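PDB 5N1P: peptidoglycan-N-acetylglucosamine deacetylase BC_1974 from Bacillus cereus, which removes the acetyl group from N-acetylglucosamine residues of peptidoglycan in a metal-dependent hydrolysis that releases acetate. Local coordinates for residues T7-P12 against T31-G36. Numbering follows the deposited sequence.
Sequences TFDDGP and TFFLIG. With ZN (zinc ion), chain F; 8GK (~{N}-oxidanylnaphthalene-1-carboxamide), chain E.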
loop_
_atom_site.group_PDB
_atom_site.type_symbol
_atom_site.label_atom_id
_atom_site.label_comp_id
_atom_site.label_asym_id
_atom_site.label_seq_id
_atom_site.Cartn_x
_atom_site.Cartn_y
_atom_site.Cartn_z
ATOM N N THR A 7 0.072 1.345 4.683
ATOM C CA THR A 7 0.027 1.212 3.222
ATOM C C THR A 7 -1.412 1.303 2.728
ATOM O O THR A 7 -2.340 0.771 3.352
ATOM C CB THR A 7 0.673 -0.113 2.711
ATOM O OG1 THR A 7 -0.149 -1.249 3.052
ATOM C CG2 THR A 7 2.083 -0.293 3.296
ATOM N N PHE A 8 -1.594 1.997 1.611
ATOM C CA PHE A 8 -2.927 2.271 1.093
ATOM C C PHE A 8 -3.011 1.809 -0.342
ATOM O O PHE A 8 -2.279 2.304 -1.190
ATOM C CB PHE A 8 -3.252 3.763 1.176
ATOM C CG PHE A 8 -3.234 4.300 2.568
ATOM C CD1 PHE A 8 -4.345 4.159 3.378
ATOM C CD2 PHE A 8 -2.090 4.905 3.081
ATOM C CE1 PHE A 8 -4.338 4.639 4.693
ATOM C CE2 PHE A 8 -2.073 5.390 4.392
ATOM C CZ PHE A 8 -3.199 5.245 5.199
ATOM N N ASP A 9 -3.921 0.880 -0.599
ATOM C CA ASP A 9 -4.107 0.262 -1.913
ATOM C C ASP A 9 -5.304 0.814 -2.688
ATOM O O ASP A 9 -6.284 1.273 -2.092
ATOM C CB ASP A 9 -4.342 -1.248 -1.775
ATOM C CG ASP A 9 -3.100 -2.030 -1.387
ATOM O OD1 ASP A 9 -2.036 -1.426 -1.186
ATOM O OD2 ASP A 9 -3.213 -3.285 -1.274
ATOM N N ASP A 10 -5.204 0.716 -4.015
ATOM C CA ASP A 10 -6.312 0.795 -4.984
ATOM C C ASP A 10 -6.581 2.218 -5.473
ATOM O O ASP A 10 -7.460 2.419 -6.314
ATOM C CB ASP A 10 -7.637 0.204 -4.458
ATOM C CG ASP A 10 -7.557 -1.288 -4.107
ATOM O OD1 ASP A 10 -6.590 -1.981 -4.477
ATOM O OD2 ASP A 10 -8.507 -1.788 -3.463
ATOM N N GLY A 11 -5.825 3.194 -4.983
ATOM C CA GLY A 11 -6.044 4.577 -5.375
ATOM C C GLY A 11 -5.223 5.049 -6.572
ATOM O O GLY A 11 -4.673 4.234 -7.333
ATOM N N PRO A 12 -5.131 6.373 -6.763
ATOM C CA PRO A 12 -5.784 7.382 -5.912
ATOM C C PRO A 12 -7.284 7.476 -6.130
ATOM O O PRO A 12 -7.854 6.869 -7.047
ATOM C CB PRO A 12 -5.116 8.706 -6.328
ATOM C CG PRO A 12 -3.897 8.318 -7.126
ATOM C CD PRO A 12 -4.233 6.989 -7.757
ATOM N N THR A 31 2.782 4.755 2.555
ATOM C CA THR A 31 3.104 4.108 1.284
ATOM C C THR A 31 1.808 3.879 0.523
ATOM O O THR A 31 0.825 3.441 1.107
ATOM C CB THR A 31 3.844 2.780 1.544
ATOM O OG1 THR A 31 5.075 3.060 2.232
ATOM C CG2 THR A 31 4.136 2.024 0.249
ATOM N N PHE A 32 1.801 4.190 -0.773
ATOM C CA PHE A 32 0.603 4.091 -1.598
ATOM C C PHE A 32 0.852 3.153 -2.756
ATOM O O PHE A 32 1.869 3.280 -3.423
ATOM C CB PHE A 32 0.206 5.471 -2.152
ATOM C CG PHE A 32 -0.282 6.419 -1.099
ATOM C CD1 PHE A 32 0.607 7.182 -0.363
ATOM C CD2 PHE A 32 -1.631 6.500 -0.807
ATOM C CE1 PHE A 32 0.158 8.031 0.629
ATOM C CE2 PHE A 32 -2.097 7.358 0.175
ATOM C CZ PHE A 32 -1.199 8.126 0.899
ATOM N N PHE A 33 -0.083 2.244 -3.024
ATOM C CA PHE A 33 0.044 1.304 -4.134
ATOM C C PHE A 33 -1.099 1.556 -5.101
ATOM O O PHE A 33 -2.269 1.351 -4.770
ATOM C CB PHE A 33 0.042 -0.149 -3.615
ATOM C CG PHE A 33 1.263 -0.494 -2.809
ATOM C CD1 PHE A 33 2.502 -0.644 -3.430
ATOM C CD2 PHE A 33 1.167 -0.695 -1.437
ATOM C CE1 PHE A 33 3.624 -0.993 -2.701
ATOM C CE2 PHE A 33 2.303 -1.035 -0.689
ATOM C CZ PHE A 33 3.524 -1.178 -1.320
ATOM N N LEU A 34 -0.745 2.061 -6.279
ATOM C CA LEU A 34 -1.708 2.676 -7.176
ATOM C C LEU A 34 -2.098 1.782 -8.341
ATOM O O LEU A 34 -1.267 1.046 -8.874
ATOM C CB LEU A 34 -1.128 3.979 -7.726
ATOM C CG LEU A 34 -0.586 4.979 -6.693
ATOM C CD1 LEU A 34 -0.212 6.267 -7.436
ATOM C CD2 LEU A 34 -1.628 5.226 -5.619
ATOM N N ILE A 35 -3.356 1.899 -8.756
ATOM C CA ILE A 35 -3.871 1.189 -9.927
ATOM C C ILE A 35 -3.760 2.096 -11.142
ATOM O O ILE A 35 -4.092 3.270 -11.068
ATOM C CB ILE A 35 -5.320 0.765 -9.717
ATOM C CG1 ILE A 35 -5.385 -0.278 -8.594
ATOM C CG2 ILE A 35 -5.907 0.232 -11.018
ATOM C CD1 ILE A 35 -6.790 -0.742 -8.255
ATOM N N GLY A 36 -3.274 1.552 -12.257
ATOM C CA GLY A 36 -2.960 2.366 -13.425
ATOM C C GLY A 36 -4.062 3.290 -13.918
ATOM O O GLY A 36 -3.794 4.442 -14.221
HETATM ZN ZN ZN F . -6.242 -4.097 -4.265
HETATM C C1 8GK E . -5.790 -6.302 -2.245
HETATM C C2 8GK E . -6.332 -7.536 -1.604
HETATM C C3 8GK E . -7.628 -7.923 -1.915
HETATM C C4 8GK E . -8.155 -9.078 -1.349
HETATM C C5 8GK E . -7.384 -9.855 -0.483
HETATM C C6 8GK E . -6.085 -9.467 -0.177
HETATM C C7 8GK E . -5.559 -8.307 -0.744
HETATM C C8 8GK E . -9.456 -9.448 -1.663
HETATM C C9 8GK E . -10.230 -8.678 -2.527
HETATM C C10 8GK E . -9.701 -7.521 -3.088
HETATM C C11 8GK E . -8.398 -7.151 -2.780
HETATM O O12 8GK E . -5.604 -6.347 -3.445
HETATM N N13 8GK E . -5.554 -5.192 -1.548
HETATM O O14 8GK E . -5.750 -3.978 -2.204
HETATM O O HOH W 1 -8.321 -4.254 -3.304
#
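Strands 7-9 and 31-34 run parallel, their axes 4.6 Å apart at an angle of 16°, and Phe-8 reaches both neighbours of Phe-32: its N donates to Thr-31 O and its O accepts a nearly straight bond from Phe-33 N. With helix 16-25 they form a beta-alpha-beta unit of the NodB-type polysaccharide deacetylase fold. Two more backbone bonds follow: Asp-10 N to Phe-33 O, and Ile-35 N, just before helix 36-41, to Gly-11 O.

On one face of the sheet Phe-8 and Phe-32 lie side by side against Leu-19 of helix 16-25, large flat groups suited to filling the space between sheet and helix. Their planes are 26° apart but slid past each other, so overlap is slight; Phe-8 CD2 sits over one face of the Phe-32 ring, 3.8 Å from CE2. Farther along, Pro-12, following a cis peptide bond, lays CD against Leu-34 CD2.

The other face is aromatic and polar. With CG anti to its carbonyl carbon, the Phe-33 ring lies alongside Asp-9, and its edge meets Thr-7 CB and Asp-9 OD1, the latter 3.3 Å from CD2. The carboxylate is turned 78° from the ring, and OD1 also forms a salt bridge with Arg-97, which holds this group of the inferred proton acceptor in place. Its other oxygen, OD2, approaches the inhibitor's O14 at 2.8 Å.

The chain turns a corner at Asp-10, and a carboxylate here suits a cation: with His-59 and His-63 it binds the zinc ion. Ile-35 lays an apolar arm against the backbone of this metal ligand, its CD1 3.6 Å from Asp-10 CA. Asp-10 OD1 bonds the zinc, while OD2 accepts a hydrogen bond of 2.5 Å from the zinc-bound water.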